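Pectate lyase (PDB 3VMV) probably cleaves polygalacturonate (pectate) by the lyase reaction of polysaccharide lyase family 1, using a right-handed parallel beta-helix as its scaffold. Local coordinates at residues D228-S233 and D247-G252; T258-G263 and S290-T295; Y276-G281 and N297-Y302. One frame throughout, in Å; residues are numbered along the deposited sequence.

Contact 1. Residues D228-S233 and D247-G252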
ATOM      1  N   ASP A 228       4.702  16.106  -8.153  1.00 11.93           N
ATOM      2  CA  ASP A 228       3.805  17.124  -7.621  1.00 12.05           C
ATOM      3  C   ASP A 228       3.869  17.216  -6.090  1.00 10.86           C
ATOM      4  O   ASP A 228       4.370  18.213  -5.550  1.00 12.29           O
ATOM      5  CB  ASP A 228       2.385  16.936  -8.158  1.00 13.87           C
ATOM      6  CG  ASP A 228       1.619  18.254  -8.213  1.00 16.65           C
ATOM      7  OD1 ASP A 228       2.082  19.211  -8.872  1.00 18.38           O
ATOM      8  OD2 ASP A 228       0.549  18.332  -7.598  1.00 17.29           O
ATOM      9  N   THR A 229       3.338  16.220  -5.391  1.00 12.61           N
ATOM     10  CA  THR A 229       3.412  16.183  -3.922  1.00 11.43           C
ATOM     11  C   THR A 229       3.546  14.739  -3.444  1.00 12.33           C
ATOM     12  O   THR A 229       3.195  13.786  -4.149  1.00 11.14           O
ATOM     13  CB  THR A 229       2.147  16.753  -3.263  1.00 12.20           C
ATOM     14  OG1 THR A 229       1.011  16.021  -3.691  1.00 14.00           O
ATOM     15  CG2 THR A 229       1.935  18.251  -3.671  1.00 13.89           C
ATOM     16  N   ALA A 230       3.999  14.575  -2.196  1.00 11.57           N
ATOM     17  CA  ALA A 230       4.077  13.233  -1.634  1.00 11.01           C
ATOM     18  C   ALA A 230       3.021  12.979  -0.580  1.00 10.66           C
ATOM     19  O   ALA A 230       1.880  12.648  -0.914  1.00 10.50           O
ATOM     20  CB  ALA A 230       5.508  12.977  -1.062  1.00 11.31           C
ATOM     21  N   ILE A 231       3.344  13.165   0.685  1.00  9.95           N
ATOM     22  CA  ILE A 231       2.358  12.868   1.764  1.00  9.22           C
ATOM     23  C   ILE A 231       1.312  13.979   1.892  1.00 10.08           C
ATOM     24  O   ILE A 231       1.663  15.143   2.110  1.00 12.33           O
ATOM     25  CB  ILE A 231       3.100  12.747   3.091  1.00  9.06           C
ATOM     26  CG1 ILE A 231       4.194  11.686   3.012  1.00 10.17           C
ATOM     27  CG2 ILE A 231       2.102  12.408   4.234  1.00  9.57           C
ATOM     28  CD1 ILE A 231       5.169  11.751   4.183  1.00 11.15           C
ATOM     29  N   ASN A 232       0.027  13.623   1.711  1.00 10.56           N
ATOM     30  CA  ASN A 232      -1.033  14.601   1.737  1.00  9.60           C
ATOM     31  C   ASN A 232      -1.943  14.224   2.884  1.00 10.96           C
ATOM     32  O   ASN A 232      -2.669  13.261   2.782  1.00 13.45           O
ATOM     33  CB  ASN A 232      -1.789  14.566   0.413  1.00 10.42           C
ATOM     34  CG  ASN A 232      -2.862  15.655   0.324  1.00 10.14           C
ATOM     35  OD1 ASN A 232      -3.019  16.477   1.230  1.00 12.02           O
ATOM     36  ND2 ASN A 232      -3.587  15.693  -0.818  1.00 12.15           N
ATOM     37  N   SER A 233      -1.885  15.003   3.971  1.00 10.25           N
ATOM     38  CA  SER A 233      -2.629  14.686   5.172  1.00  9.78           C
ATOM     39  C   SER A 233      -3.856  15.572   5.285  1.00  9.89           C
ATOM     40  O   SER A 233      -3.729  16.809   5.375  1.00 12.58           O
ATOM     41  CB  SER A 233      -1.704  14.877   6.391  1.00 11.68           C
ATOM     42  OG  SER A 233      -2.327  14.442   7.590  1.00 11.38           O
ATOM     43  N   ASP A 247      14.448  12.821  -1.922  1.00 10.10           N
ATOM     44  CA  ASP A 247      15.319  13.440  -2.914  1.00 11.39           C
ATOM     45  C   ASP A 247      14.413  13.931  -4.039  1.00 12.31           C
ATOM     46  O   ASP A 247      13.753  13.108  -4.692  1.00 11.43           O
ATOM     47  CB  ASP A 247      16.295  12.380  -3.450  1.00 14.01           C
ATOM     48  CG  ASP A 247      17.155  12.881  -4.628  1.00 18.15           C
ATOM     49  OD1 ASP A 247      17.951  12.078  -5.123  1.00 23.10           O
ATOM     50  OD2 ASP A 247      17.078  14.050  -5.041  1.00 21.30           O
ATOM     51  N   ASN A 248      14.409  15.246  -4.275  1.00 10.96           N
ATOM     52  CA  ASN A 248      13.705  15.830  -5.414  1.00 13.14           C
ATOM     53  C   ASN A 248      12.235  15.520  -5.311  1.00 13.04           C
ATOM     54  O   ASN A 248      11.628  14.970  -6.254  1.00 12.75           O
ATOM     55  CB  ASN A 248      14.281  15.311  -6.737  1.00 13.17           C
ATOM     56  CG  ASN A 248      13.722  16.047  -7.948  1.00 16.97           C
ATOM     57  OD1 ASN A 248      13.628  15.472  -9.048  1.00 23.51           O
ATOM     58  ND2 ASN A 248      13.347  17.293  -7.763  1.00 17.32           N
ATOM     59  N   VAL A 249      11.657  15.859  -4.159  1.00 13.28           N
ATOM     60  CA  VAL A 249      10.245  15.581  -3.880  1.00 11.64           C
ATOM     61  C   VAL A 249       9.404  16.833  -3.768  1.00 12.77           C
ATOM     62  O   VAL A 249       9.582  17.646  -2.861  1.00 16.39           O
ATOM     63  CB  VAL A 249      10.121  14.817  -2.568  1.00 10.51           C
ATOM     64  CG1 VAL A 249       8.642  14.602  -2.131  1.00 11.39           C
ATOM     65  CG2 VAL A 249      10.790  13.447  -2.706  1.00 12.12           C
ATOM     66  N   GLY A 250       8.473  16.984  -4.703  1.00 14.20           N
ATOM     67  CA  GLY A 250       7.532  18.084  -4.662  1.00 16.68           C
ATOM     68  C   GLY A 250       7.944  19.230  -5.539  1.00 17.25           C
ATOM     69  O   GLY A 250       9.138  19.529  -5.655  1.00 18.72           O
ATOM     70  N   SER A 251       6.963  19.921  -6.132  1.00 16.77           N
ATOM     71  CA  SER A 251       7.316  21.019  -7.056  1.00 19.35           C
ATOM     72  C   SER A 251       7.730  22.346  -6.418  1.00 25.42           C
ATOM     73  O   SER A 251       8.349  23.168  -7.088  1.00 26.11           O
ATOM     74  CB  SER A 251       6.163  21.292  -8.032  1.00 21.62           C
ATOM     75  OG  SER A 251       5.127  22.018  -7.358  1.00 22.32           O
ATOM     76  N   GLY A 252       7.382  22.550  -5.145  1.00 19.27           N
ATOM     77  CA  GLY A 252       7.654  23.807  -4.474  1.00 16.95           C
ATOM     78  C   GLY A 252       6.660  24.917  -4.795  1.00 17.23           C
ATOM     79  O   GLY A 252       6.710  25.988  -4.212  1.00 20.97           O
TER
HETATM   80  O   HOH W   1       3.322  22.248  -9.377  1.00 37.69           O
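The carbonyl oxygen of Asp228 takes two approaches from the chain at Gly250-Ser251. Ser251 N donates to Asp228 O at 3.2 Å with an N-H...O angle of 151°, a moderately bent bond whose donor stands 30° from the carbonyl plane. The CA of Gly250 lies 3.3 Å from the same Asp228 O, a CA-H...O contact. Gly250 has a positive phi of 98°, and at its backbone angles a side chain would press on the preceding carbonyl oxygen, so the chain calls for glycine here. A second, looser link runs through a water that is 2.7 Å from Ser251 OG and gives a weak bond to Asp228 OD1. The carboxylate has firmer partners elsewhere: OD1 forms a salt bridge with Lys262, and OD2 bonds to Tyr269 OH. On the apolar side, Ala230 CB meets Val249 CG1 at 3.7 Å. The contact thus joins successive turns of the parallel beta-helix: the lead-in to strand 231-234 meets the chain just past the corner at 247-248, at the end of strand 245-249, with Val249 also packing on Phe223 and Ile226 of strand 222-226.

Contact 2. Residues T258-G263 and S290-T295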
ATOM      1  N   THR A 258      -5.264  24.821  -1.614  1.00 20.08           N
ATOM      2  CA  THR A 258      -5.002  25.057  -0.191  1.00 18.61           C
ATOM      3  C   THR A 258      -3.913  26.094   0.070  1.00 19.25           C
ATOM      4  O   THR A 258      -3.707  26.534   1.222  1.00 19.44           O
ATOM      5  CB  THR A 258      -4.487  23.754   0.491  1.00 17.04           C
ATOM      6  OG1 THR A 258      -3.215  23.416  -0.084  1.00 15.86           O
ATOM      7  CG2 THR A 258      -5.451  22.598   0.301  1.00 17.74           C
ATOM      8  N   GLY A 259      -3.177  26.458  -0.976  1.00 18.11           N
ATOM      9  CA  GLY A 259      -2.102  27.419  -0.863  1.00 16.69           C
ATOM     10  C   GLY A 259      -0.831  26.827  -0.283  1.00 14.38           C
ATOM     11  O   GLY A 259       0.187  27.528  -0.176  1.00 18.93           O
ATOM     12  N   PHE A 260      -0.863  25.531   0.045  1.00 16.83           N
ATOM     13  CA  PHE A 260       0.272  24.920   0.721  1.00 15.83           C
ATOM     14  C   PHE A 260       1.424  24.693  -0.276  1.00 14.64           C
ATOM     15  O   PHE A 260       1.203  24.292  -1.433  1.00 17.56           O
ATOM     16  CB  PHE A 260      -0.173  23.586   1.350  1.00 15.27           C
ATOM     17  CG  PHE A 260       0.616  23.172   2.568  1.00 14.77           C
ATOM     18  CD1 PHE A 260       0.060  23.289   3.836  1.00 16.04           C
ATOM     19  CD2 PHE A 260       1.887  22.614   2.446  1.00 14.31           C
ATOM     20  CE1 PHE A 260       0.769  22.914   4.967  1.00 14.24           C
ATOM     21  CE2 PHE A 260       2.617  22.251   3.585  1.00 15.38           C
ATOM     22  CZ  PHE A 260       2.052  22.417   4.855  1.00 14.69           C
ATOM     23  N   ILE A 261       2.652  24.926   0.154  1.00 15.01           N
ATOM     24  CA  ILE A 261       3.799  24.651  -0.709  1.00 14.38           C
ATOM     25  C   ILE A 261       3.892  23.169  -1.058  1.00 15.21           C
ATOM     26  O   ILE A 261       3.976  22.342  -0.171  1.00 13.27           O
ATOM     27  CB  ILE A 261       5.115  25.098  -0.009  1.00 16.53           C
ATOM     28  CG1 ILE A 261       5.115  26.620   0.138  1.00 20.53           C
ATOM     29  CG2 ILE A 261       6.344  24.591  -0.776  1.00 18.67           C
ATOM     30  CD1 ILE A 261       6.265  27.136   0.972  1.00 26.68           C
ATOM     31  N   LYS A 262       3.905  22.854  -2.356  1.00 13.07           N
ATOM     32  CA  LYS A 262       3.919  21.452  -2.793  1.00 13.88           C
ATOM     33  C   LYS A 262       5.262  20.796  -2.508  1.00 14.80           C
ATOM     34  O   LYS A 262       6.293  21.271  -2.957  1.00 18.37           O
ATOM     35  CB  LYS A 262       3.591  21.362  -4.277  1.00 14.12           C
ATOM     36  CG  LYS A 262       2.113  21.587  -4.564  1.00 15.37           C
ATOM     37  CD  LYS A 262       1.885  21.665  -6.059  1.00 23.26           C
ATOM     38  CE  LYS A 262       0.446  21.451  -6.443  1.00 26.53           C
ATOM     39  NZ  LYS A 262       0.458  21.419  -7.951  1.00 23.98           N
ATOM     40  N   GLY A 263       5.240  19.725  -1.728  1.00 13.08           N
ATOM     41  CA  GLY A 263       6.480  19.190  -1.184  1.00 12.92           C
ATOM     42  C   GLY A 263       6.247  17.825  -0.578  1.00 12.30           C
ATOM     43  O   GLY A 263       5.350  17.084  -0.969  1.00 13.25           O
ATOM     44  N   SER A 290      11.862  23.907   4.490  1.00 15.49           N
ATOM     45  CA  SER A 290      12.056  24.918   5.554  1.00 17.82           C
ATOM     46  C   SER A 290      10.761  25.532   6.094  1.00 19.74           C
ATOM     47  O   SER A 290      10.725  26.076   7.201  1.00 22.55           O
ATOM     48  CB  SER A 290      13.026  25.994   5.081  1.00 19.41           C
ATOM     49  OG  SER A 290      12.442  26.774   4.051  1.00 27.27           O
ATOM     50  N   HIS A 291       9.694  25.418   5.323  1.00 17.49           N
ATOM     51  CA  HIS A 291       8.395  25.950   5.687  1.00 15.99           C
ATOM     52  C   HIS A 291       7.638  25.061   6.640  1.00 15.41           C
ATOM     53  O   HIS A 291       6.569  25.457   7.144  1.00 18.27           O
ATOM     54  CB  HIS A 291       7.557  26.116   4.419  1.00 16.69           C
ATOM     55  CG  HIS A 291       7.330  24.840   3.686  1.00 18.16           C
ATOM     56  ND1 HIS A 291       8.329  24.225   2.957  1.00 19.07           N
ATOM     57  CD2 HIS A 291       6.243  24.042   3.597  1.00 14.84           C
ATOM     58  CE1 HIS A 291       7.866  23.108   2.444  1.00 14.25           C
ATOM     59  NE2 HIS A 291       6.596  22.971   2.804  1.00 13.36           N
ATOM     60  N   LEU A 292       8.141  23.843   6.854  1.00 15.96           N
ATOM     61  CA  LEU A 292       7.432  22.822   7.655  1.00 14.04           C
ATOM     62  C   LEU A 292       7.640  22.929   9.179  1.00 17.08           C
ATOM     63  O   LEU A 292       8.754  23.235   9.662  1.00 20.47           O
ATOM     64  CB  LEU A 292       7.865  21.431   7.222  1.00 15.60           C
ATOM     65  CG  LEU A 292       7.468  21.113   5.796  1.00 14.90           C
ATOM     66  CD1 LEU A 292       8.137  19.770   5.370  1.00 17.26           C
ATOM     67  CD2 LEU A 292       5.951  21.029   5.690  1.00 16.77           C
ATOM     68  N   ASN A 293       6.556  22.686   9.907  1.00 16.87           N
ATOM     69  CA  ASN A 293       6.552  22.550  11.349  1.00 21.01           C
ATOM     70  C   ASN A 293       5.784  21.282  11.684  1.00 17.78           C
ATOM     71  O   ASN A 293       4.884  20.901  10.928  1.00 17.03           O
ATOM     72  CB  ASN A 293       5.766  23.721  12.007  1.00 22.49           C
ATOM     73  CG  ASN A 293       6.341  25.107  11.696  1.00 29.69           C
ATOM     74  OD1 ASN A 293       7.452  25.402  12.071  1.00 28.08           O
ATOM     75  ND2 ASN A 293       5.566  25.955  11.013  1.00 29.91           N
ATOM     76  N   SER A 294       6.138  20.606  12.777  1.00 15.27           N
ATOM     77  CA  SER A 294       5.301  19.521  13.283  1.00 14.18           C
ATOM     78  C   SER A 294       4.016  20.090  13.848  1.00 14.61           C
ATOM     79  O   SER A 294       4.022  21.068  14.582  1.00 15.37           O
ATOM     80  CB  SER A 294       6.009  18.700  14.365  1.00 17.75           C
ATOM     81  OG  SER A 294       7.073  17.922  13.826  1.00 16.33           O
ATOM     82  N   THR A 295       2.905  19.493  13.459  1.00 13.86           N
ATOM     83  CA  THR A 295       1.608  19.998  13.874  1.00 13.58           C
ATOM     84  C   THR A 295       0.865  19.006  14.772  1.00 14.43           C
ATOM     85  O   THR A 295      -0.267  19.253  15.147  1.00 14.78           O
ATOM     86  CB  THR A 295       0.712  20.403  12.645  1.00 16.99           C
ATOM     87  OG1 THR A 295       0.367  19.224  11.880  1.00 12.79           O
ATOM     88  CG2 THR A 295       1.472  21.380  11.748  1.00 14.34           C
TER
HETATM   89  O   HOH W   2       5.344  20.693   1.582  1.00 13.93           O
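Ile261 lies over one face of the His291 imidazole. Its CB is 4.0 Å from the ring centroid and only 18° off the ring normal, which meets the geometry of a CH-pi contact. The two ends of the side chain spread across the same ring: CD1 of Ile261 reaches CG of His291 at 3.7 Å, while CG2 of Ile261 sits 3.9 Å from CE1 of His291. With chi1 at 60°, His291 CG stands between its own backbone N and carbonyl carbon, and the imidazole is presented to Ile261 on one face and to CG of the following Leu292 on the other. Phe260 comes to the imidazole edge, its CE2 being 4.0 Å from His291 CD2, and the two side chains cross at roughly a right angle. Leu292 CD2 meets the edge of the Phe260 ring, 4.1 Å from CE2. The aromatic cluster continues beyond these segments, since Phe260 also meets Phe268 and Trp277 with its plane nearly perpendicular to theirs. One water gives the polar complement: it donates to Ile261 O at 2.8 Å and lies 2.9 Å from His291 NE2, in the imidazole plane. Two surface loops are therefore joined by apolar and CH-pi packing together with a single water bridge, and that bridge, bonding NE2 in plane, probably helps to fix the rotation of the imidazole.

Contact 3. Residues Y276-G281 and N297-Y302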
ATOM      1  N   TYR A 276      -2.731  16.425   9.990  1.00 12.39           N
ATOM      2  CA  TYR A 276      -1.595  16.814  10.813  1.00 14.13           C
ATOM      3  C   TYR A 276      -0.388  15.928  10.504  1.00 11.59           C
ATOM      4  O   TYR A 276      -0.528  14.820   9.925  1.00 10.91           O
ATOM      5  CB  TYR A 276      -1.954  16.619  12.282  1.00 11.96           C
ATOM      6  CG  TYR A 276      -3.124  17.416  12.784  1.00 12.13           C
ATOM      7  CD1 TYR A 276      -2.941  18.670  13.348  1.00 15.54           C
ATOM      8  CD2 TYR A 276      -4.406  16.902  12.693  1.00 15.22           C
ATOM      9  CE1 TYR A 276      -4.019  19.378  13.837  1.00 18.45           C
ATOM     10  CE2 TYR A 276      -5.482  17.603  13.160  1.00 17.68           C
ATOM     11  CZ  TYR A 276      -5.278  18.843  13.726  1.00 17.51           C
ATOM     12  OH  TYR A 276      -6.347  19.576  14.225  1.00 21.53           O
ATOM     13  N   TRP A 277       0.790  16.347  10.963  1.00 10.24           N
ATOM     14  CA  TRP A 277       2.024  15.563  10.694  1.00 10.23           C
ATOM     15  C   TRP A 277       2.999  15.819  11.826  1.00 12.12           C
ATOM     16  O   TRP A 277       3.125  16.960  12.337  1.00 13.07           O
ATOM     17  CB  TRP A 277       2.665  15.928   9.340  1.00 12.02           C
ATOM     18  CG  TRP A 277       2.608  17.432   9.026  1.00 11.76           C
ATOM     19  CD1 TRP A 277       3.513  18.407   9.387  1.00 14.12           C
ATOM     20  CD2 TRP A 277       1.577  18.096   8.284  1.00 11.39           C
ATOM     21  NE1 TRP A 277       3.105  19.633   8.907  1.00 12.02           N
ATOM     22  CE2 TRP A 277       1.902  19.479   8.253  1.00 13.16           C
ATOM     23  CE3 TRP A 277       0.388  17.659   7.681  1.00 10.90           C
ATOM     24  CZ2 TRP A 277       1.092  20.430   7.613  1.00 13.77           C
ATOM     25  CZ3 TRP A 277      -0.428  18.601   7.042  1.00 13.29           C
ATOM     26  CH2 TRP A 277      -0.076  19.970   7.016  1.00 11.59           C
ATOM     27  N   ASN A 278       3.683  14.769  12.234  1.00 12.93           N
ATOM     28  CA  ASN A 278       4.738  14.890  13.231  1.00 11.36           C
ATOM     29  C   ASN A 278       6.026  14.521  12.489  1.00  9.36           C
ATOM     30  O   ASN A 278       6.113  13.416  11.941  1.00 10.31           O
ATOM     31  CB  ASN A 278       4.424  13.924  14.365  1.00  9.98           C
ATOM     32  CG  ASN A 278       5.461  13.965  15.454  1.00 15.21           C
ATOM     33  OD1 ASN A 278       6.364  14.816  15.434  1.00 17.45           O
ATOM     34  ND2 ASN A 278       5.341  13.064  16.427  1.00 16.89           N
ATOM     35  N   LEU A 279       6.997  15.427  12.440  1.00 11.76           N
ATOM     36  CA  LEU A 279       8.190  15.225  11.627  1.00 11.30           C
ATOM     37  C   LEU A 279       9.376  15.029  12.550  1.00 11.26           C
ATOM     38  O   LEU A 279       9.641  15.861  13.422  1.00 15.41           O
ATOM     39  CB  LEU A 279       8.426  16.469  10.757  1.00 13.52           C
ATOM     40  CG  LEU A 279       7.179  16.953   9.987  1.00 14.82           C
ATOM     41  CD1 LEU A 279       7.470  18.201   9.127  1.00 20.17           C
ATOM     42  CD2 LEU A 279       6.580  15.879   9.126  1.00 16.47           C
ATOM     43  N   ARG A 280      10.128  13.960  12.324  1.00 11.37           N
ATOM     44  CA  ARG A 280      11.365  13.768  13.069  1.00 12.13           C
ATOM     45  C   ARG A 280      12.407  13.039  12.235  1.00 10.34           C
ATOM     46  O   ARG A 280      12.109  11.986  11.616  1.00 11.28           O
ATOM     47  CB  ARG A 280      11.030  12.950  14.301  1.00 14.88           C
ATOM     48  CG  ARG A 280      12.175  12.553  15.162  1.00 21.02           C
ATOM     49  CD  ARG A 280      11.588  11.850  16.398  1.00 26.17           C
ATOM     50  NE  ARG A 280      12.597  11.233  17.265  1.00 30.62           N
ATOM     51  CZ  ARG A 280      13.292  11.885  18.195  1.00 36.01           C
ATOM     52  NH1 ARG A 280      13.114  13.190  18.373  1.00 38.58           N
ATOM     53  NH2 ARG A 280      14.186  11.236  18.935  1.00 34.85           N
ATOM     54  N   GLY A 281      13.626  13.566  12.180  1.00 11.33           N
ATOM     55  CA  GLY A 281      14.715  12.770  11.620  1.00 11.60           C
ATOM     56  C   GLY A 281      14.750  12.573  10.127  1.00 11.66           C
ATOM     57  O   GLY A 281      15.576  11.799   9.643  1.00 12.20           O
ATOM     58  N   ASN A 297       1.819  15.738  17.962  1.00 14.24           N
ATOM     59  CA  ASN A 297       2.764  14.904  18.704  1.00 14.53           C
ATOM     60  C   ASN A 297       2.505  13.412  18.493  1.00 15.10           C
ATOM     61  O   ASN A 297       3.168  12.573  19.128  1.00 16.27           O
ATOM     62  CB  ASN A 297       2.659  15.172  20.205  1.00 18.96           C
ATOM     63  CG  ASN A 297       2.980  16.591  20.571  1.00 25.49           C
ATOM     64  OD1 ASN A 297       2.209  17.257  21.284  1.00 32.77           O
ATOM     65  ND2 ASN A 297       4.119  17.069  20.101  1.00 23.72           N
ATOM     66  N   PHE A 298       1.546  13.072  17.624  1.00 13.36           N
ATOM     67  CA  PHE A 298       1.191  11.666  17.362  1.00 13.22           C
ATOM     68  C   PHE A 298       2.415  10.762  17.141  1.00 11.73           C
ATOM     69  O   PHE A 298       3.265  11.032  16.276  1.00 13.94           O
ATOM     70  CB  PHE A 298       0.266  11.544  16.153  1.00 13.07           C
ATOM     71  CG  PHE A 298       0.040  10.121  15.735  1.00 12.19           C
ATOM     72  CD1 PHE A 298      -0.720   9.265  16.496  1.00 13.20           C
ATOM     73  CD2 PHE A 298       0.685   9.635  14.610  1.00 12.87           C
ATOM     74  CE1 PHE A 298      -0.888   7.921  16.107  1.00 13.21           C
ATOM     75  CE2 PHE A 298       0.524   8.316  14.223  1.00 14.68           C
ATOM     76  CZ  PHE A 298      -0.258   7.451  14.973  1.00 14.80           C
ATOM     77  N   THR A 299       2.477   9.696  17.952  1.00 13.67           N
ATOM     78  CA  THR A 299       3.406   8.568  17.814  1.00 14.18           C
ATOM     79  C   THR A 299       2.558   7.283  17.900  1.00 10.91           C
ATOM     80  O   THR A 299       1.584   7.223  18.667  1.00 13.50           O
ATOM     81  CB  THR A 299       4.364   8.657  19.035  1.00 29.99           C
ATOM     82  OG1 THR A 299       5.093   9.901  18.955  1.00 35.51           O
ATOM     83  CG2 THR A 299       5.335   7.550  19.073  1.00 32.89           C
ATOM     84  N   PRO A 300       2.921   6.234  17.130  1.00 10.93           N
ATOM     85  CA  PRO A 300       2.078   5.047  17.088  1.00 11.57           C
ATOM     86  C   PRO A 300       2.267   4.183  18.338  1.00 13.65           C
ATOM     87  O   PRO A 300       3.299   4.218  19.022  1.00 15.89           O
ATOM     88  CB  PRO A 300       2.578   4.304  15.835  1.00 14.78           C
ATOM     89  CG  PRO A 300       4.072   4.702  15.766  1.00 13.67           C
ATOM     90  CD  PRO A 300       4.072   6.138  16.209  1.00 13.27           C
ATOM     91  N   PRO A 301       1.258   3.394  18.637  1.00 12.69           N
ATOM     92  CA  PRO A 301       1.193   2.617  19.874  1.00 11.87           C
ATOM     93  C   PRO A 301       1.891   1.282  19.832  1.00 15.51           C
ATOM     94  O   PRO A 301       1.397   0.369  20.471  1.00 25.11           O
ATOM     95  CB  PRO A 301      -0.310   2.410  20.047  1.00 14.74           C
ATOM     96  CG  PRO A 301      -0.821   2.341  18.644  1.00 16.28           C
ATOM     97  CD  PRO A 301       0.009   3.313  17.860  1.00 15.05           C
ATOM     98  N   TYR A 302       2.991   1.127  19.108  1.00 12.39           N
ATOM     99  CA  TYR A 302       3.631  -0.168  19.038  1.00 11.16           C
ATOM    100  C   TYR A 302       5.149  -0.013  19.138  1.00 11.71           C
ATOM    101  O   TYR A 302       5.675   1.072  18.913  1.00 12.15           O
ATOM    102  CB  TYR A 302       3.250  -0.932  17.740  1.00 13.28           C
ATOM    103  CG  TYR A 302       3.424  -0.132  16.446  1.00 11.34           C
ATOM    104  CD1 TYR A 302       4.690   0.228  15.985  1.00 11.75           C
ATOM    105  CD2 TYR A 302       2.316   0.289  15.708  1.00 11.23           C
ATOM    106  CE1 TYR A 302       4.855   0.957  14.811  1.00 10.84           C
ATOM    107  CE2 TYR A 302       2.493   1.025  14.518  1.00  9.88           C
ATOM    108  CZ  TYR A 302       3.742   1.330  14.080  1.00 10.85           C
ATOM    109  OH  TYR A 302       3.882   2.043  12.899  1.00 11.64           O
TER
HETATM  110  O   HOH W   3       5.885  16.734  17.594  1.00 26.70           O
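This is a polar contact between one side-chain amide and the backbone of a loop, made where the chain that follows strand 283-285 crosses over the outside of strand 276-280 about at right angles, near one end of the parallel beta-helix, and leads away over the neighbouring turns. Asn278 carries it. Its ND2 donates to Phe298 O at 2.9 Å, and the N-H...O angle of 176° makes the bond almost straight. Seen from the donor, the acceptor lies practically in the amide plane; seen from the acceptor, Asn278 ND2 stands well above the carbonyl plane, 51° out of it, and so is not on a lone pair. The extended side chain, with CG anti to the backbone N (chi1 180°), carries the amide out from the strand to the passing loop. Asn297 O is a more distant neighbour, 3.5 Å from Asn278 ND2.

The other end of the amide is held through a water, which donates to Asn278 OD1 at 2.9 Å and accepts from Asn297 ND2 at 3.1 Å. Both ends of the Asn278 amide are thus engaged by the same loop, one directly and one by way of solvent, which should limit its rotation. Within the loop, Thr299 OG1 gives a weak bond to Asn297 O.

Strand 276-280 pairs in parallel with strand 238-242, and Asn278 also touches Phe240 there. The loop then runs across neighbouring turns: Phe298 packs on Arg238 and on Asp215 of strand 215-219, Pro300 lies against Phe240 and His217, and Tyr302 OH bonds to His217 and Thr195.

All three contacts gather toward one end of the beta-helix. Contacts 1 and 2 are the closest pair, their centres about 10 Å apart, and Lys262 ties them: besides its salt bridge to Asp228, Lys262 O is 2.8 Å from Gly252 N in a probable hydrogen bond. Contacts 2 and 3, with centres about 16 Å apart, share continuous chain, because 290-295 leads into 297-302; Thr295 N lies 2.8 Å from Trp277 O, a probable hydrogen bond. Contacts 1 and 3 are about 19 Å apart between centres, yet Ser233 OG lies 3.0 Å from Tyr276 O, again a probable hydrogen bond. All three are structural packing of loops and turns at this end of the beta-helix.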